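Local coordinates for acetyltransferase (Sinorhizobium meliloti, PDB 4JXR), which probably transfers the acetyl group of acetyl-CoA to an acceptor, as a GNAT-superfamily member resembling phosphinothricin acetyltransferases, at residues A[117-127]-A[158-169]. Residues are numbered along the deposited sequence; the frame is centred on the assembly and turned at random. Where two conformers were deposited one is given.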
ATOM      1  N   PHE A 117     -15.392  -2.145 -10.791  1.00  8.24           N
ATOM      2  CA  PHE A 117     -14.134  -2.659 -10.278  1.00  8.06           C
ATOM      3  C   PHE A 117     -14.070  -4.172 -10.455  1.00  7.82           C
ATOM      4  O   PHE A 117     -15.102  -4.828 -10.587  1.00  8.70           O
ATOM      5  CB  PHE A 117     -13.941  -2.234  -8.822  1.00  8.37           C
ATOM      6  CG  PHE A 117     -13.940  -0.728  -8.633  1.00  7.68           C
ATOM      7  CD1 PHE A 117     -12.813  -0.002  -8.971  1.00  7.84           C
ATOM      8  CD2 PHE A 117     -15.031  -0.049  -8.196  1.00  7.91           C
ATOM      9  CE1 PHE A 117     -12.802   1.362  -8.859  1.00  8.59           C
ATOM     10  CE2 PHE A 117     -15.025   1.292  -8.055  1.00  8.83           C
ATOM     11  CZ  PHE A 117     -13.912   2.031  -8.403  1.00  8.61           C
ATOM     12  N   ARG A 118     -12.857  -4.702 -10.435  1.00  7.64           N
ATOM     13  CA  ARG A 118     -12.633  -6.126 -10.761  1.00  8.19           C
ATOM     14  C   ARG A 118     -11.992  -6.951  -9.635  1.00  7.56           C
ATOM     15  O   ARG A 118     -12.052  -8.142  -9.702  1.00  7.93           O
ATOM     16  CB  ARG A 118     -11.804  -6.260 -12.040  1.00  8.46           C
ATOM     17  CG  ARG A 118     -12.503  -5.693 -13.285  1.00  9.20           C
ATOM     18  CD  ARG A 118     -13.823  -6.405 -13.593  1.00 10.20           C
ATOM     19  NE  ARG A 118     -14.298  -6.044 -14.945  1.00 11.50           N
ATOM     20  CZ  ARG A 118     -13.833  -6.621 -16.047  1.00 11.20           C
ATOM     21  NH1 ARG A 118     -12.950  -7.585 -16.020  1.00 11.97           N
ATOM     22  NH2 ARG A 118     -14.285  -6.187 -17.213  1.00 14.09           N
ATOM     23  N   GLN A 119     -11.378  -6.291  -8.620  1.00  7.52           N
ATOM     24  CA  GLN A 119     -10.788  -7.012  -7.502  1.00  7.02           C
ATOM     25  C   GLN A 119     -10.944  -6.142  -6.272  1.00  7.08           C
ATOM     26  O   GLN A 119     -10.869  -4.919  -6.369  1.00  7.38           O
ATOM     27  CB  GLN A 119      -9.299  -7.291  -7.714  1.00  8.17           C
ATOM     28  CG  GLN A 119      -8.963  -8.101  -8.975  1.00  8.20           C
ATOM     29  CD  GLN A 119      -9.370  -9.546  -8.912  1.00  8.40           C
ATOM     30  OE1 GLN A 119      -9.480 -10.171  -7.861  1.00  8.96           O
ATOM     31  NE2 GLN A 119      -9.566 -10.151 -10.125  1.00  9.21           N
HETATM   32  N   MSE A 120     -11.122  -6.799  -5.119  1.00  7.23           N
HETATM   33  CA  MSE A 120     -11.145  -6.103  -3.838  1.00  7.18           C
HETATM   34  C   MSE A 120     -10.123  -6.762  -2.909  1.00  7.38           C
HETATM   35  O   MSE A 120     -10.078  -7.991  -2.784  1.00  7.65           O
HETATM   36  CB  MSE A 120     -12.533  -6.142  -3.218  1.00  7.39           C
HETATM   37  CG  MSE A 120     -12.662  -5.271  -1.947  1.00  7.97           C
HETATM   38 SE   MSE A 120     -14.461  -5.098  -1.308  1.00 12.64          SE
HETATM   39  CE  MSE A 120     -15.100  -3.831  -2.542  1.00 10.16           C
ATOM     40  N   ILE A 121      -9.308  -5.935  -2.274  1.00  7.52           N
ATOM     41  CA  ILE A 121      -8.327  -6.361  -1.278  0.80  8.17           C
ATOM     42  C   ILE A 121      -8.706  -5.816   0.073  1.00  8.01           C
ATOM     43  O   ILE A 121      -9.196  -4.703   0.205  1.00  9.12           O
ATOM     44  CB  ILE A 121      -6.885  -5.920  -1.744  0.80 10.60           C
ATOM     45  CG1 ILE A 121      -5.734  -6.467  -0.910  0.80 13.00           C
ATOM     46  CG2 ILE A 121      -6.747  -4.416  -1.815  0.80 11.02           C
ATOM     47  CD1 ILE A 121      -4.376  -6.300  -1.606  0.80 17.26           C
ATOM     48  N   ALA A 122      -8.474  -6.624   1.103  1.00  8.40           N
ATOM     49  CA  ALA A 122      -8.548  -6.212   2.488  1.00  8.70           C
ATOM     50  C   ALA A 122      -7.142  -6.345   3.090  1.00  8.60           C
ATOM     51  O   ALA A 122      -6.486  -7.358   2.932  1.00  9.76           O
ATOM     52  CB  ALA A 122      -9.521  -7.053   3.272  1.00 11.16           C
ATOM     53  N   VAL A 123      -6.722  -5.292   3.756  1.00  8.75           N
ATOM     54  CA  VAL A 123      -5.435  -5.237   4.461  1.00  9.24           C
ATOM     55  C   VAL A 123      -5.780  -5.157   5.925  1.00  9.05           C
ATOM     56  O   VAL A 123      -6.269  -4.115   6.383  1.00 11.48           O
ATOM     57  CB  VAL A 123      -4.587  -4.049   3.992  1.00 10.37           C
ATOM     58  CG1 VAL A 123      -3.272  -4.047   4.780  1.00 11.27           C
ATOM     59  CG2 VAL A 123      -4.350  -4.090   2.504  1.00 12.02           C
ATOM     60  N   ILE A 124      -5.674  -6.256   6.644  1.00  8.95           N
ATOM     61  CA  ILE A 124      -6.268  -6.450   7.961  1.00  9.25           C
ATOM     62  C   ILE A 124      -5.211  -6.225   9.023  1.00  8.82           C
ATOM     63  O   ILE A 124      -4.301  -7.037   9.234  1.00  8.97           O
ATOM     64  CB  ILE A 124      -6.900  -7.821   8.070  1.00  9.97           C
ATOM     65  CG1 ILE A 124      -8.069  -7.856   6.980  1.00 12.94           C
ATOM     66  CG2 ILE A 124      -7.468  -8.047   9.477  1.00 10.51           C
ATOM     67  CD1 ILE A 124      -8.770  -9.174   6.884  1.00 15.64           C
ATOM     68  N   GLY A 125      -5.324  -5.110   9.714  1.00 10.43           N
ATOM     69  CA  GLY A 125      -4.390  -4.755  10.781  1.00 10.43           C
ATOM     70  C   GLY A 125      -4.439  -5.737  11.903  1.00 11.50           C
ATOM     71  O   GLY A 125      -5.498  -6.193  12.377  1.00 12.47           O
ATOM     72  N   GLY A 126      -3.266  -6.116  12.336  1.00 10.12           N
ATOM     73  CA  GLY A 126      -3.161  -7.111  13.379  1.00 10.16           C
ATOM     74  C   GLY A 126      -3.514  -8.494  12.971  1.00 10.87           C
ATOM     75  O   GLY A 126      -3.472  -9.392  13.821  1.00 12.38           O
ATOM     76  N   ALA A 127      -3.963  -8.712  11.744  1.00 10.42           N
ATOM     77  CA  ALA A 127      -4.442 -10.027  11.337  1.00 10.38           C
ATOM     78  C   ALA A 127      -5.526 -10.532  12.298  1.00 10.47           C
ATOM     79  O   ALA A 127      -5.579 -11.713  12.599  1.00 12.28           O
ATOM     80  CB  ALA A 127      -3.302 -11.006  11.102  1.00 11.93           C
ATOM     81  N   ASP A 158       1.108  -8.554  12.996  1.00 10.01           N
ATOM     82  CA  ASP A 158       1.030  -9.100  11.640  1.00  9.38           C
ATOM     83  C   ASP A 158      -0.050  -8.350  10.859  1.00  8.64           C
ATOM     84  O   ASP A 158      -1.023  -7.860  11.447  1.00  9.41           O
ATOM     85  CB  ASP A 158       0.727 -10.576  11.685  1.00  9.70           C
ATOM     86  CG  ASP A 158       1.762 -11.407  12.431  1.00 11.72           C
ATOM     87  OD1 ASP A 158       2.909 -10.995  12.588  1.00 12.11           O
ATOM     88  OD2 ASP A 158       1.367 -12.540  12.829  1.00 15.30           O
ATOM     89  N   THR A 159       0.103  -8.330   9.544  1.00  8.63           N
ATOM     90  CA  THR A 159      -0.863  -7.680   8.679  1.00  8.26           C
ATOM     91  C   THR A 159      -1.321  -8.693   7.628  1.00  8.32           C
ATOM     92  O   THR A 159      -0.495  -9.187   6.886  1.00  9.11           O
ATOM     93  CB  THR A 159      -0.265  -6.430   8.019  1.00  9.10           C
ATOM     94  OG1 THR A 159       0.339  -5.601   9.029  1.00  9.36           O
ATOM     95  CG2 THR A 159      -1.327  -5.633   7.314  1.00  9.62           C
ATOM     96  N   ALA A 160      -2.600  -9.028   7.614  1.00  8.23           N
ATOM     97  CA  ALA A 160      -3.111 -10.043   6.690  1.00  8.64           C
ATOM     98  C   ALA A 160      -3.640  -9.383   5.433  1.00  8.69           C
ATOM     99  O   ALA A 160      -4.228  -8.318   5.479  1.00 11.01           O
ATOM    100  CB  ALA A 160      -4.206 -10.857   7.323  1.00 10.20           C
ATOM    101  N   PHE A 161      -3.410 -10.014   4.298  1.00  8.66           N
ATOM    102  CA  PHE A 161      -3.914  -9.553   2.992  1.00  8.36           C
ATOM    103  C   PHE A 161      -4.895 -10.582   2.484  1.00  9.05           C
ATOM    104  O   PHE A 161      -4.559 -11.773   2.400  1.00 10.47           O
ATOM    105  CB  PHE A 161      -2.780  -9.415   2.002  1.00 10.81           C
ATOM    106  CG  PHE A 161      -1.920  -8.175   2.263  1.00 12.12           C
ATOM    107  CD1 PHE A 161      -1.192  -7.994   3.430  1.00 13.99           C
ATOM    108  CD2 PHE A 161      -1.896  -7.167   1.387  1.00 17.86           C
ATOM    109  CE1 PHE A 161      -0.426  -6.851   3.655  1.00 17.23           C
ATOM    110  CE2 PHE A 161      -1.117  -6.009   1.616  1.00 23.52           C
ATOM    111  CZ  PHE A 161      -0.423  -5.899   2.772  1.00 20.91           C
HETATM  112  N   MSE A 162      -6.088 -10.140   2.141  1.00  8.31           N
HETATM  113  CA  MSE A 162      -7.114 -11.021   1.579  1.00  8.30           C
HETATM  114  C   MSE A 162      -7.630 -10.410   0.298  1.00  7.84           C
HETATM  115  O   MSE A 162      -7.529  -9.199   0.088  1.00  9.13           O
HETATM  116  CB  MSE A 162      -8.260 -11.214   2.538  1.00  9.53           C
HETATM  117  CG  MSE A 162      -7.779 -11.686   3.927  1.00 10.60           C
HETATM  118 SE   MSE A 162      -9.258 -12.110   5.089  1.00 13.03          SE
HETATM  119  CE  MSE A 162      -9.821 -13.764   4.305  1.00 11.03           C
ATOM    120  N   GLN A 163      -8.243 -11.225  -0.546  1.00  7.81           N
ATOM    121  CA  GLN A 163      -8.689 -10.734  -1.863  1.00  7.96           C
ATOM    122  C   GLN A 163      -9.948 -11.481  -2.283  1.00  7.67           C
ATOM    123  O   GLN A 163     -10.074 -12.669  -2.031  1.00  8.44           O
ATOM    124  CB  GLN A 163      -7.602 -10.903  -2.902  1.00  7.94           C
ATOM    125  CG  GLN A 163      -7.875 -10.247  -4.226  1.00  8.93           C
ATOM    126  CD  GLN A 163      -6.683 -10.308  -5.145  1.00  9.04           C
ATOM    127  OE1 GLN A 163      -5.551 -10.459  -4.707  1.00 11.40           O
ATOM    128  NE2 GLN A 163      -6.957 -10.166  -6.413  1.00  9.04           N
ATOM    129  N   ARG A 164     -10.811 -10.795  -3.014  1.00  8.26           N
ATOM    130  CA  ARG A 164     -12.040 -11.308  -3.622  0.50  8.53           C
ATOM    131  C   ARG A 164     -12.055 -10.735  -5.078  1.00  8.80           C
ATOM    132  O   ARG A 164     -11.955  -9.523  -5.201  1.00  9.19           O
ATOM    133  CB  ARG A 164     -13.278 -10.814  -2.833  0.50  7.57           C
ATOM    134  CG  ARG A 164     -14.572 -11.500  -3.280  0.50  8.47           C
ATOM    135  CD  ARG A 164     -15.786 -10.736  -2.739  0.50  8.46           C
ATOM    136  NE  ARG A 164     -17.071 -11.373  -2.959  0.50  9.51           N
ATOM    137  CZ  ARG A 164     -17.836 -11.268  -4.038  0.50  8.77           C
ATOM    138  NH1 ARG A 164     -17.392 -10.696  -5.155  0.50  9.43           N
ATOM    139  NH2 ARG A 164     -19.068 -11.748  -3.978  0.50  9.54           N
ATOM    140  N   PRO A 165     -12.364 -11.516  -6.133  1.00  8.73           N
ATOM    141  CA  PRO A 165     -12.685 -10.914  -7.422  1.00  8.69           C
ATOM    142  C   PRO A 165     -14.037 -10.226  -7.313  1.00  8.38           C
ATOM    143  O   PRO A 165     -14.877 -10.603  -6.500  1.00  9.84           O
ATOM    144  CB  PRO A 165     -12.736 -12.106  -8.367  1.00 10.89           C
ATOM    145  CG  PRO A 165     -13.171 -13.237  -7.490  1.00 14.57           C
ATOM    146  CD  PRO A 165     -12.488 -12.978  -6.165  1.00 11.56           C
ATOM    147  N   LEU A 166     -14.242  -9.274  -8.187  1.00  8.11           N
ATOM    148  CA  LEU A 166     -15.507  -8.588  -8.328  1.00  9.02           C
ATOM    149  C   LEU A 166     -15.986  -8.745  -9.774  1.00  9.03           C
ATOM    150  O   LEU A 166     -15.212  -8.516 -10.705  1.00  9.19           O
ATOM    151  CB  LEU A 166     -15.386  -7.086  -8.030  1.00  8.51           C
ATOM    152  CG  LEU A 166     -14.892  -6.716  -6.633  1.00  8.29           C
ATOM    153  CD1 LEU A 166     -14.616  -5.239  -6.590  1.00  8.58           C
ATOM    154  CD2 LEU A 166     -15.880  -7.114  -5.552  1.00  8.82           C
ATOM    155  N   GLY A 167     -17.256  -9.033  -9.941  1.00 10.38           N
ATOM    156  CA  GLY A 167     -17.814  -9.119 -11.247  1.00 10.95           C
ATOM    157  C   GLY A 167     -17.097 -10.117 -12.137  1.00 10.79           C
ATOM    158  O   GLY A 167     -16.831 -11.231 -11.749  1.00 13.48           O
ATOM    159  N   GLU A 168     -16.753  -9.624 -13.317  1.00 11.81           N
ATOM    160  CA  GLU A 168     -16.029 -10.426 -14.294  1.00 14.04           C
ATOM    161  C   GLU A 168     -14.576 -10.719 -13.886  1.00 11.94           C
ATOM    162  O   GLU A 168     -13.941 -11.509 -14.544  1.00 14.79           O
ATOM    163  CB  GLU A 168     -16.123  -9.757 -15.684  1.00 16.09           C
ATOM    164  CG  GLU A 168     -17.559  -9.805 -16.218  1.00 18.57           C
ATOM    165  CD  GLU A 168     -17.829  -9.023 -17.522  1.00 26.86           C
ATOM    166  OE1 GLU A 168     -16.962  -8.505 -18.148  1.00 20.72           O
ATOM    167  OE2 GLU A 168     -19.002  -8.926 -17.919  1.00 76.35           O
ATOM    168  N   GLY A 169     -14.028 -10.021 -12.881  1.00 11.59           N
ATOM    169  CA  GLY A 169     -12.684 -10.340 -12.383  1.00 11.17           C
ATOM    170  C   GLY A 169     -11.661 -10.200 -13.504  1.00 10.04           C
ATOM    171  O   GLY A 169     -11.601  -9.196 -14.192  1.00 11.07           O
TER
HETATM  172  O   HOH W   1      -0.860  -9.483  14.957  1.00 15.61           O
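The carbonyl oxygen of Ile-124 is gripped by two backbone N-H groups on opposite faces of its plane: Ala-160 N, 3.1 Å from Ile-124 O, comes from the partner strand, and Ala-127 N closes the type II turn 124-127. Away from this turn the antiparallel strands 119-125 and 158-165 exchange regular pairs of bonds, Ala-122 with Met-162 and Met-120 with Arg-164, and Leu-166 N extends the pairing to Arg-118 O. Just ahead of strand 119-125, the Arg-118 chain bends at chi2 (-61°), bringing NH1 to 2.8 Å from Gly-169 O, which lies in the guanidinium plane; CB of Glu-168 covers one face of that group. NH2 and Glu-168 OE1 form only a long salt bridge, the oxygen being well out of plane, and Thr-172 binds both side chains. On the sheet face carrying Gln-119, Ile-121 and Val-123, Gln-163 stretches out fully and points NE2 at Gln-119 OE1, 2.9 Å away. The donor stands above the acceptor's carbonyl plane, with the two amides nearly perpendicular (81°). Val-123 CG1 sits over the Phe-161 ring toward its rim, 4.3 Å from the centroid in a CH-pi contact, while Ile-121 CD1 meets Phe-161 CD2 at the ring edge. On the face of Met-120 and Ala-122, CD1 of Ile-124 presses against Met-162 SE (3.5 Å); outside the paired strands, Leu-166 CD1 packs on Phe-117 CB. A water bridges Gly-126 O and Asp-158 N next to the turn 124-127. Phe-161 meets Phe-161 of the second subunit, whose Lys-147 O accepts a second hydrogen bond from Gln-163 NE2. Helix 129-137 covers Ile-124 and Met-162, beside acetyl-CoA-binding His-128; in the central GNAT sheet, strand 84-91 runs parallel to 119-125, and strand 141-152 flanks 155-165.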